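Local coordinates for protein oligogalacturonate-specific porin KdgM (Dickeya dadantii, PDB 4FQE) that forms a monomeric outer-membrane beta-barrel pore specific for oligogalacturonides and is required for full virulence of the bacterium, at residues F142-K155 against Y170-W182. Residues are numbered along the deposited sequence; the frame is centred on the assembly and turned at random.
With C8E ((hydroxyethyloxy)tri(ethyloxy)octane), chain I.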
ATOM      1  N   PHE A 142      11.415   6.376 -13.707  1.00 27.32           N
ATOM      2  CA  PHE A 142      12.437   7.028 -14.496  1.00 28.34           C
ATOM      3  C   PHE A 142      13.738   6.244 -14.425  1.00 29.04           C
ATOM      4  O   PHE A 142      13.993   5.475 -13.469  1.00 27.64           O
ATOM      5  CB  PHE A 142      12.621   8.480 -14.034  1.00 28.40           C
ATOM      6  CG  PHE A 142      13.062   8.640 -12.590  1.00 27.65           C
ATOM      7  CD1 PHE A 142      12.143   8.571 -11.556  1.00 26.81           C
ATOM      8  CD2 PHE A 142      14.384   8.936 -12.283  1.00 27.69           C
ATOM      9  CE1 PHE A 142      12.531   8.768 -10.250  1.00 26.29           C
ATOM     10  CE2 PHE A 142      14.776   9.146 -10.982  1.00 27.22           C
ATOM     11  CZ  PHE A 142      13.843   9.038  -9.955  1.00 26.90           C
ATOM     12  N   LEU A 143      14.553   6.415 -15.458  1.00 30.43           N
ATOM     13  CA  LEU A 143      15.870   5.758 -15.530  1.00 31.61           C
ATOM     14  C   LEU A 143      15.732   4.238 -15.384  1.00 31.86           C
ATOM     15  O   LEU A 143      16.589   3.573 -14.792  1.00 32.86           O
ATOM     16  CB  LEU A 143      16.835   6.319 -14.478  1.00 31.49           C
ATOM     17  CG  LEU A 143      17.378   7.712 -14.774  1.00 32.28           C
ATOM     18  CD1 LEU A 143      18.335   8.149 -13.690  1.00 31.25           C
ATOM     19  CD2 LEU A 143      18.041   7.757 -16.141  1.00 33.45           C
ATOM     20  N   LYS A 144      14.654   3.712 -15.953  1.00 32.46           N
ATOM     21  CA  LYS A 144      14.303   2.300 -15.910  1.00 33.36           C
ATOM     22  C   LYS A 144      13.997   1.801 -14.490  1.00 30.95           C
ATOM     23  O   LYS A 144      12.955   1.225 -14.283  1.00 30.41           O
ATOM     24  CB  LYS A 144      15.388   1.438 -16.584  1.00 35.50           C
ATOM     25  CG  LYS A 144      15.303   1.331 -18.105  1.00 37.64           C
ATOM     26  CD  LYS A 144      14.453   2.402 -18.779  1.00 38.90           C
ATOM     27  CE  LYS A 144      14.356   2.178 -20.282  1.00 40.76           C
ATOM     28  NZ  LYS A 144      13.397   3.123 -20.950  1.00 41.42           N
ATOM     29  N   ASP A 145      14.874   2.056 -13.519  1.00 29.96           N
ATOM     30  CA  ASP A 145      14.811   1.331 -12.229  1.00 28.82           C
ATOM     31  C   ASP A 145      14.293   2.113 -11.028  1.00 27.44           C
ATOM     32  O   ASP A 145      14.076   1.525  -9.949  1.00 26.28           O
ATOM     33  CB  ASP A 145      16.203   0.791 -11.910  1.00 29.02           C
ATOM     34  CG  ASP A 145      16.722  -0.122 -12.995  1.00 30.23           C
ATOM     35  OD1 ASP A 145      15.923  -0.859 -13.576  1.00 30.97           O
ATOM     36  OD2 ASP A 145      17.926  -0.113 -13.267  1.00 30.91           O
ATOM     37  N   TYR A 146      14.151   3.433 -11.180  1.00 26.95           N
ATOM     38  CA  TYR A 146      13.575   4.256 -10.121  1.00 26.19           C
ATOM     39  C   TYR A 146      12.079   4.489 -10.247  1.00 24.98           C
ATOM     40  O   TYR A 146      11.538   4.648 -11.356  1.00 25.04           O
ATOM     41  CB  TYR A 146      14.254   5.611 -10.080  1.00 27.00           C
ATOM     42  CG  TYR A 146      15.657   5.544  -9.645  1.00 27.95           C
ATOM     43  CD1 TYR A 146      15.981   5.595  -8.292  1.00 27.97           C
ATOM     44  CD2 TYR A 146      16.678   5.422 -10.571  1.00 29.67           C
ATOM     45  CE1 TYR A 146      17.294   5.535  -7.880  1.00 30.19           C
ATOM     46  CE2 TYR A 146      17.996   5.371 -10.164  1.00 30.64           C
ATOM     47  CZ  TYR A 146      18.302   5.435  -8.823  1.00 30.72           C
ATOM     48  OH  TYR A 146      19.607   5.379  -8.411  1.00 33.40           O
ATOM     49  N   THR A 147      11.408   4.548  -9.098  1.00 23.69           N
ATOM     50  CA  THR A 147      10.039   5.009  -9.057  1.00 23.75           C
ATOM     51  C   THR A 147       9.882   6.036  -7.967  1.00 23.77           C
ATOM     52  O   THR A 147      10.278   5.797  -6.803  1.00 22.43           O
ATOM     53  CB  THR A 147       9.054   3.846  -8.821  1.00 23.80           C
ATOM     54  OG1 THR A 147       9.229   2.878  -9.857  1.00 24.31           O
ATOM     55  CG2 THR A 147       7.609   4.343  -8.807  1.00 23.35           C
ATOM     56  N   ILE A 148       9.310   7.184  -8.322  1.00 23.93           N
ATOM     57  CA  ILE A 148       8.910   8.160  -7.294  1.00 24.55           C
ATOM     58  C   ILE A 148       7.374   8.165  -7.249  1.00 24.27           C
ATOM     59  O   ILE A 148       6.709   8.256  -8.301  1.00 24.75           O
ATOM     60  CB  ILE A 148       9.515   9.564  -7.552  1.00 25.48           C
ATOM     61  CG1 ILE A 148       9.231  10.558  -6.398  1.00 26.33           C
ATOM     62  CG2 ILE A 148       9.002  10.166  -8.867  1.00 25.90           C
ATOM     63  CD1 ILE A 148      10.181  10.511  -5.201  1.00 25.77           C
ATOM     64  N   GLY A 149       6.819   8.065  -6.046  1.00 23.33           N
ATOM     65  CA  GLY A 149       5.370   8.036  -5.848  1.00 23.86           C
ATOM     66  C   GLY A 149       4.873   9.046  -4.845  1.00 23.93           C
ATOM     67  O   GLY A 149       5.464   9.178  -3.764  1.00 24.95           O
ATOM     68  N   TYR A 150       3.821   9.782  -5.192  1.00 23.54           N
ATOM     69  CA  TYR A 150       3.144  10.673  -4.242  1.00 23.85           C
ATOM     70  C   TYR A 150       1.781  10.042  -3.934  1.00 23.28           C
ATOM     71  O   TYR A 150       1.109   9.561  -4.830  1.00 22.61           O
ATOM     72  CB  TYR A 150       2.947  12.082  -4.791  1.00 24.96           C
ATOM     73  CG  TYR A 150       1.992  12.946  -3.968  1.00 25.48           C
ATOM     74  CD1 TYR A 150       0.772  13.333  -4.475  1.00 26.17           C
ATOM     75  CD2 TYR A 150       2.297  13.324  -2.656  1.00 26.26           C
ATOM     76  CE1 TYR A 150      -0.123  14.088  -3.730  1.00 26.60           C
ATOM     77  CE2 TYR A 150       1.416  14.095  -1.910  1.00 26.87           C
ATOM     78  CZ  TYR A 150       0.203  14.483  -2.468  1.00 26.77           C
ATOM     79  OH  TYR A 150      -0.683  15.258  -1.769  1.00 27.34           O
ATOM     80  N   GLU A 151       1.416  10.054  -2.666  1.00 22.99           N
ATOM     81  CA  GLU A 151       0.172   9.465  -2.174  1.00 23.13           C
ATOM     82  C   GLU A 151      -0.479  10.477  -1.251  1.00 23.29           C
ATOM     83  O   GLU A 151       0.167  11.045  -0.345  1.00 23.01           O
ATOM     84  CB  GLU A 151       0.448   8.178  -1.409  1.00 23.88           C
ATOM     85  CG  GLU A 151      -0.821   7.534  -0.861  1.00 24.44           C
ATOM     86  CD  GLU A 151      -0.555   6.184  -0.211  1.00 25.88           C
ATOM     87  OE1 GLU A 151      -0.083   5.267  -0.921  1.00 26.21           O
ATOM     88  OE2 GLU A 151      -0.866   6.050   0.996  1.00 26.83           O
ATOM     89  N   LEU A 152      -1.744  10.764  -1.537  1.00 23.01           N
ATOM     90  CA  LEU A 152      -2.533  11.666  -0.740  1.00 23.90           C
ATOM     91  C   LEU A 152      -3.635  10.797  -0.182  1.00 24.10           C
ATOM     92  O   LEU A 152      -4.262  10.072  -0.933  1.00 23.45           O
ATOM     93  CB  LEU A 152      -3.113  12.780  -1.623  1.00 24.38           C
ATOM     94  CG  LEU A 152      -4.095  13.772  -1.006  1.00 25.31           C
ATOM     95  CD1 LEU A 152      -3.589  14.482   0.233  1.00 25.75           C
ATOM     96  CD2 LEU A 152      -4.474  14.832  -2.037  1.00 25.85           C
ATOM     97  N   GLU A 153      -3.846  10.847   1.122  1.00 25.45           N
ATOM     98  CA  GLU A 153      -4.843  10.013   1.751  1.00 26.82           C
ATOM     99  C   GLU A 153      -5.742  10.826   2.656  1.00 27.53           C
ATOM    100  O   GLU A 153      -5.277  11.607   3.498  1.00 27.40           O
ATOM    101  CB  GLU A 153      -4.178   8.871   2.510  1.00 28.36           C
ATOM    102  CG  GLU A 153      -5.164   7.858   3.032  1.00 30.70           C
ATOM    103  CD  GLU A 153      -4.507   6.539   3.410  1.00 33.90           C
ATOM    104  OE1 GLU A 153      -4.080   5.793   2.481  1.00 37.33           O
ATOM    105  OE2 GLU A 153      -4.419   6.252   4.629  1.00 34.64           O
ATOM    106  N   TYR A 154      -7.047  10.634   2.460  1.00 28.01           N
ATOM    107  CA  TYR A 154      -8.048  11.322   3.223  1.00 29.66           C
ATOM    108  C   TYR A 154      -8.808  10.277   4.033  1.00 29.44           C
ATOM    109  O   TYR A 154      -9.386   9.346   3.467  1.00 27.66           O
ATOM    110  CB  TYR A 154      -8.988  12.047   2.261  1.00 31.47           C
ATOM    111  CG  TYR A 154     -10.191  12.682   2.890  1.00 33.93           C
ATOM    112  CD1 TYR A 154     -10.130  13.982   3.424  1.00 35.87           C
ATOM    113  CD2 TYR A 154     -11.413  12.018   2.910  1.00 35.23           C
ATOM    114  CE1 TYR A 154     -11.260  14.576   3.985  1.00 37.84           C
ATOM    115  CE2 TYR A 154     -12.535  12.601   3.475  1.00 36.91           C
ATOM    116  CZ  TYR A 154     -12.462  13.876   4.006  1.00 38.08           C
ATOM    117  OH  TYR A 154     -13.611  14.432   4.551  1.00 41.14           O
ATOM    118  N   LYS A 155      -8.813  10.448   5.347  1.00 30.41           N
ATOM    119  CA  LYS A 155      -9.522   9.525   6.230  1.00 31.66           C
ATOM    120  C   LYS A 155     -10.605  10.266   6.977  1.00 33.21           C
ATOM    121  O   LYS A 155     -10.364  11.335   7.547  1.00 33.02           O
ATOM    122  CB  LYS A 155      -8.568   8.860   7.211  1.00 32.28           C
ATOM    123  CG  LYS A 155      -9.188   7.731   8.030  1.00 33.37           C
ATOM    124  CD  LYS A 155      -8.180   7.171   9.020  1.00 34.74           C
ATOM    125  CE  LYS A 155      -8.801   6.124   9.919  1.00 35.79           C
ATOM    126  NZ  LYS A 155      -7.746   5.390  10.667  1.00 37.18           N
ATOM    127  N   TYR A 170     -11.559  14.885  10.060  1.00 46.67           N
ATOM    128  CA  TYR A 170     -10.850  14.098   9.059  1.00 44.85           C
ATOM    129  C   TYR A 170      -9.331  14.255   9.179  1.00 43.30           C
ATOM    130  O   TYR A 170      -8.835  15.269   9.691  1.00 44.50           O
ATOM    131  CB  TYR A 170     -11.297  14.531   7.666  1.00 46.07           C
ATOM    132  CG  TYR A 170     -10.842  15.923   7.355  1.00 48.53           C
ATOM    133  CD1 TYR A 170      -9.601  16.150   6.763  1.00 48.23           C
ATOM    134  CD2 TYR A 170     -11.619  17.021   7.708  1.00 51.09           C
ATOM    135  CE1 TYR A 170      -9.155  17.439   6.509  1.00 50.47           C
ATOM    136  CE2 TYR A 170     -11.179  18.313   7.456  1.00 52.01           C
ATOM    137  CZ  TYR A 170      -9.950  18.514   6.858  1.00 51.76           C
ATOM    138  OH  TYR A 170      -9.513  19.792   6.590  1.00 54.28           O
ATOM    139  N   ASP A 171      -8.592  13.269   8.694  1.00 40.47           N
ATOM    140  CA  ASP A 171      -7.125  13.370   8.633  1.00 39.74           C
ATOM    141  C   ASP A 171      -6.640  13.333   7.207  1.00 36.11           C
ATOM    142  O   ASP A 171      -7.152  12.574   6.386  1.00 34.38           O
ATOM    143  CB  ASP A 171      -6.448  12.220   9.378  1.00 41.60           C
ATOM    144  CG  ASP A 171      -6.522  12.370  10.891  1.00 45.20           C
ATOM    145  OD1 ASP A 171      -6.861  13.477  11.399  1.00 48.57           O
ATOM    146  OD2 ASP A 171      -6.240  11.357  11.571  1.00 46.45           O
ATOM    147  N   ILE A 172      -5.629  14.141   6.917  1.00 34.53           N
ATOM    148  CA  ILE A 172      -4.991  14.082   5.624  1.00 33.00           C
ATOM    149  C   ILE A 172      -3.534  13.653   5.790  1.00 31.48           C
ATOM    150  O   ILE A 172      -2.821  14.128   6.680  1.00 32.15           O
ATOM    151  CB  ILE A 172      -5.125  15.417   4.858  1.00 34.13           C
ATOM    152  CG1 ILE A 172      -6.572  15.588   4.380  1.00 35.40           C
ATOM    153  CG2 ILE A 172      -4.205  15.444   3.651  1.00 32.82           C
ATOM    154  CD1 ILE A 172      -6.874  16.981   3.884  1.00 37.44           C
ATOM    155  N   THR A 173      -3.105  12.766   4.908  1.00 29.20           N
ATOM    156  CA  THR A 173      -1.744  12.262   4.886  1.00 28.15           C
ATOM    157  C   THR A 173      -1.152  12.527   3.521  1.00 27.05           C
ATOM    158  O   THR A 173      -1.787  12.273   2.495  1.00 26.46           O
ATOM    159  CB  THR A 173      -1.705  10.750   5.175  1.00 27.25           C
ATOM    160  OG1 THR A 173      -2.135  10.543   6.514  1.00 28.32           O
ATOM    161  CG2 THR A 173      -0.299  10.195   5.040  1.00 27.64           C
ATOM    162  N   HIS A 174       0.066  13.040   3.525  1.00 26.86           N
ATOM    163  CA  HIS A 174       0.879  13.195   2.325  1.00 26.50           C
ATOM    164  C   HIS A 174       2.075  12.292   2.440  1.00 25.96           C
ATOM    165  O   HIS A 174       2.792  12.310   3.465  1.00 26.15           O
ATOM    166  CB  HIS A 174       1.350  14.618   2.202  1.00 27.72           C
ATOM    167  CG  HIS A 174       0.243  15.646   2.069  1.00 28.78           C
ATOM    168  ND1 HIS A 174      -0.325  15.945   0.888  1.00 29.71           N
ATOM    169  CD2 HIS A 174      -0.330  16.499   3.008  1.00 29.98           C
ATOM    170  CE1 HIS A 174      -1.265  16.905   1.065  1.00 30.62           C
ATOM    171  NE2 HIS A 174      -1.260  17.249   2.364  1.00 31.04           N
ATOM    172  N   ASN A 175       2.305  11.472   1.434  1.00 24.40           N
ATOM    173  CA  ASN A 175       3.419  10.552   1.470  1.00 23.74           C
ATOM    174  C   ASN A 175       4.199  10.535   0.167  1.00 22.97           C
ATOM    175  O   ASN A 175       3.603  10.590  -0.934  1.00 23.06           O
ATOM    176  CB  ASN A 175       2.919   9.147   1.826  1.00 23.42           C
ATOM    177  CG  ASN A 175       4.020   8.253   2.350  1.00 23.79           C
ATOM    178  OD1 ASN A 175       4.492   8.428   3.475  1.00 23.87           O
ATOM    179  ND2 ASN A 175       4.347   7.218   1.588  1.00 24.09           N
ATOM    180  N   VAL A 176       5.529  10.522   0.295  1.00 22.45           N
ATOM    181  CA  VAL A 176       6.429  10.347  -0.841  1.00 21.88           C
ATOM    182  C   VAL A 176       7.302   9.101  -0.679  1.00 21.44           C
ATOM    183  O   VAL A 176       7.969   8.910   0.338  1.00 20.86           O
ATOM    184  CB  VAL A 176       7.334  11.573  -0.998  1.00 22.39           C
ATOM    185  CG1 VAL A 176       8.210  11.422  -2.224  1.00 22.28           C
ATOM    186  CG2 VAL A 176       6.506  12.850  -1.060  1.00 22.85           C
ATOM    187  N   LYS A 177       7.312   8.260  -1.699  1.00 21.07           N
ATOM    188  CA  LYS A 177       8.047   7.006  -1.668  1.00 21.04           C
ATOM    189  C   LYS A 177       8.996   7.021  -2.844  1.00 21.03           C
ATOM    190  O   LYS A 177       8.622   7.430  -3.966  1.00 20.31           O
ATOM    191  CB  LYS A 177       7.106   5.810  -1.818  1.00 21.72           C
ATOM    192  CG  LYS A 177       7.785   4.437  -1.852  1.00 22.36           C
ATOM    193  CD  LYS A 177       6.747   3.302  -2.006  1.00 22.87           C
ATOM    194  CE  LYS A 177       7.215   1.928  -1.561  1.00 23.23           C
ATOM    195  NZ  LYS A 177       6.241   0.815  -1.906  1.00 24.43           N
ATOM    196  N   LEU A 178      10.231   6.602  -2.593  1.00 20.59           N
ATOM    197  CA  LEU A 178      11.209   6.448  -3.653  1.00 21.26           C
ATOM    198  C   LEU A 178      11.750   5.020  -3.609  1.00 20.84           C
ATOM    199  O   LEU A 178      12.263   4.571  -2.592  1.00 20.56           O
ATOM    200  CB  LEU A 178      12.339   7.478  -3.454  1.00 22.31           C
ATOM    201  CG  LEU A 178      13.543   7.367  -4.384  1.00 22.95           C
ATOM    202  CD1 LEU A 178      13.135   7.664  -5.834  1.00 23.69           C
ATOM    203  CD2 LEU A 178      14.637   8.319  -3.932  1.00 24.65           C
ATOM    204  N   SER A 179      11.616   4.297  -4.709  1.00 20.67           N
ATOM    205  CA  SER A 179      12.061   2.924  -4.775  1.00 20.88           C
ATOM    206  C   SER A 179      13.097   2.761  -5.898  1.00 21.30           C
ATOM    207  O   SER A 179      13.072   3.478  -6.882  1.00 21.74           O
ATOM    208  CB  SER A 179      10.825   1.992  -4.944  1.00 20.96           C
ATOM    209  OG  SER A 179      10.453   1.867  -6.290  1.00 21.93           O
ATOM    210  N   TYR A 180      13.987   1.791  -5.741  1.00 21.77           N
ATOM    211  CA  TYR A 180      15.003   1.498  -6.718  1.00 22.45           C
ATOM    212  C   TYR A 180      15.121  -0.016  -6.896  1.00 22.79           C
ATOM    213  O   TYR A 180      15.383  -0.763  -5.945  1.00 21.87           O
ATOM    214  CB  TYR A 180      16.341   2.108  -6.281  1.00 23.00           C
ATOM    215  CG  TYR A 180      17.501   1.800  -7.211  1.00 23.99           C
ATOM    216  CD1 TYR A 180      17.503   2.256  -8.518  1.00 24.98           C
ATOM    217  CD2 TYR A 180      18.598   1.067  -6.777  1.00 24.60           C
ATOM    218  CE1 TYR A 180      18.561   1.985  -9.371  1.00 25.54           C
ATOM    219  CE2 TYR A 180      19.634   0.778  -7.628  1.00 25.35           C
ATOM    220  CZ  TYR A 180      19.611   1.255  -8.928  1.00 25.78           C
ATOM    221  OH  TYR A 180      20.659   0.974  -9.762  1.00 26.70           O
ATOM    222  N   LYS A 181      14.879  -0.452  -8.127  1.00 23.10           N
ATOM    223  CA  LYS A 181      15.044  -1.826  -8.540  1.00 23.62           C
ATOM    224  C   LYS A 181      16.540  -2.081  -8.708  1.00 23.77           C
ATOM    225  O   LYS A 181      17.118  -1.838  -9.761  1.00 24.16           O
ATOM    226  CB  LYS A 181      14.246  -2.067  -9.844  1.00 25.00           C
ATOM    227  CG  LYS A 181      14.231  -3.500 -10.310  1.00 26.20           C
ATOM    228  CD  LYS A 181      13.474  -3.682 -11.612  1.00 27.54           C
ATOM    229  CE  LYS A 181      13.892  -4.955 -12.348  1.00 29.22           C
ATOM    230  NZ  LYS A 181      14.310  -4.608 -13.740  1.00 31.27           N
ATOM    231  N   TRP A 182      17.157  -2.549  -7.620  1.00 23.32           N
ATOM    232  CA  TRP A 182      18.585  -2.764  -7.547  1.00 23.82           C
ATOM    233  C   TRP A 182      19.013  -3.902  -8.439  1.00 24.64           C
ATOM    234  O   TRP A 182      20.036  -3.821  -9.141  1.00 25.10           O
ATOM    235  CB  TRP A 182      18.985  -2.954  -6.062  1.00 23.35           C
ATOM    236  CG  TRP A 182      20.446  -3.252  -5.859  1.00 23.81           C
ATOM    237  CD1 TRP A 182      21.500  -2.333  -5.707  1.00 24.14           C
ATOM    238  CD2 TRP A 182      21.078  -4.569  -5.757  1.00 24.36           C
ATOM    239  NE1 TRP A 182      22.685  -2.989  -5.531  1.00 24.39           N
ATOM    240  CE2 TRP A 182      22.512  -4.321  -5.550  1.00 25.00           C
ATOM    241  CE3 TRP A 182      20.622  -5.887  -5.787  1.00 24.64           C
ATOM    242  CZ2 TRP A 182      23.426  -5.369  -5.395  1.00 25.83           C
ATOM    243  CZ3 TRP A 182      21.554  -6.922  -5.634  1.00 25.37           C
ATOM    244  CH2 TRP A 182      22.930  -6.657  -5.464  1.00 25.87           C
TER
HETATM  245  C1  C8E I 308       5.696  12.802 -11.472  1.00 56.23           C
HETATM  246  C2  C8E I 308       4.917  13.083 -10.200  1.00 56.31           C
HETATM  247  C3  C8E I 308       5.274  12.138  -9.046  1.00 54.10           C
HETATM  248  C4  C8E I 308       6.353  12.714  -8.125  1.00 53.83           C
HETATM  249  C5  C8E I 308       5.801  13.496  -6.935  1.00 55.39           C
HETATM  250  C6  C8E I 308       6.760  13.463  -5.743  1.00 55.74           C
HETATM  251  C7  C8E I 308       6.859  14.786  -4.988  1.00 57.38           C
HETATM  252  C8  C8E I 308       5.495  15.227  -4.471  1.00 60.00           C
HETATM  253  O9  C8E I 308       5.632  16.041  -3.301  1.00 63.05           O
HETATM  254  C10 C8E I 308       4.384  16.494  -2.769  1.00 60.80           C
HETATM  255  C11 C8E I 308       4.328  16.054  -1.317  1.00 62.10           C
HETATM  256  O12 C8E I 308       3.833  17.110  -0.501  1.00 64.07           O
HETATM  257  C13 C8E I 308       4.234  16.913   0.850  1.00 64.50           C
HETATM  258  C14 C8E I 308       3.666  18.034   1.696  1.00 65.78           C
HETATM  259  O15 C8E I 308       4.228  17.940   3.010  1.00 64.69           O
HETATM  260  C16 C8E I 308       3.267  18.251   4.011  1.00 65.07           C
HETATM  261  C17 C8E I 308       3.710  19.480   4.778  1.00 70.78           C
HETATM  262  O18 C8E I 308       3.058  19.458   6.051  1.00 73.72           O
HETATM  263  C19 C8E I 308       3.474  20.548   6.878  1.00 75.28           C
HETATM  264  C20 C8E I 308       4.642  20.098   7.747  1.00 73.24           C
HETATM  265  O21 C8E I 308       4.175  19.654   9.028  1.00 75.31           O
HETATM  266  O   HOH W   1      11.428   1.123  -8.563  1.00 46.59           O
HETATM  267  O   HOH W   2       3.914   7.738  -1.448  1.00 45.96           O
HETATM  268  O   HOH W   3      -4.741  10.252   6.117  1.00 47.51           O
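The backbone oxygen of Asp145 is gripped twice: Lys181 N donates to Asp145 O at 2.8 Å and water 1 donates to the same oxygen. That water also bonds Thr147 OG1 and Ser179 OG, so it links two small hydroxyls, one from each strand, to the carbonyl just before strand 146-155. From here strands 146-155 and 171-180 run antiparallel as neighbours in the closed twelve-stranded porin barrel, zipped by paired backbone hydrogen bonds as far as Lys155 and Asp171. Residues alternate between two environments. Thr147, Glu151, Glu153, Thr173, Asn175, Lys177 and Ser179 turn to the polar face, which in a porin barrel should line the lumen. There Asn175 gives ND2 to Glu191 and takes Arg207 at OD1, Glu151 reaches Asn137 and Glu153 reaches Thr135, links to strands 131-142, 186-195 and 205-215 that help fix the rotation of these polar ends. Glycine at 149 adds no side chain to this face, and water 2 bridges Gly149 O and Asn175 ND2.

The other face carries aromatic and aliphatic groups against detergent, as suits a lipid-facing surface. A polar pair sits among them: Tyr150 OH and His174 ND1 lie 2.8 Å apart in a hydrogen bond, with the nitrogen near the plane of the phenol ring at its edge. With chi1 at 168°, the Tyr150 ring swings away from its own backbone N and lies alongside His174, the two side chains pointing the same way. The bound C8E runs past both, C11 at 3.6 Å from Tyr150 CE2, while its alkyl part meets Ile148 CG2. Leu152 CD1 touches both His174 CE1 and Ile172 CG2. Toward the Asp145 end the rings of Tyr146 and Tyr180 meet obliquely, planes at 32°, with Tyr180 CD1 over the centre of the Tyr146 ring, 3.3 Å from Tyr146 CZ.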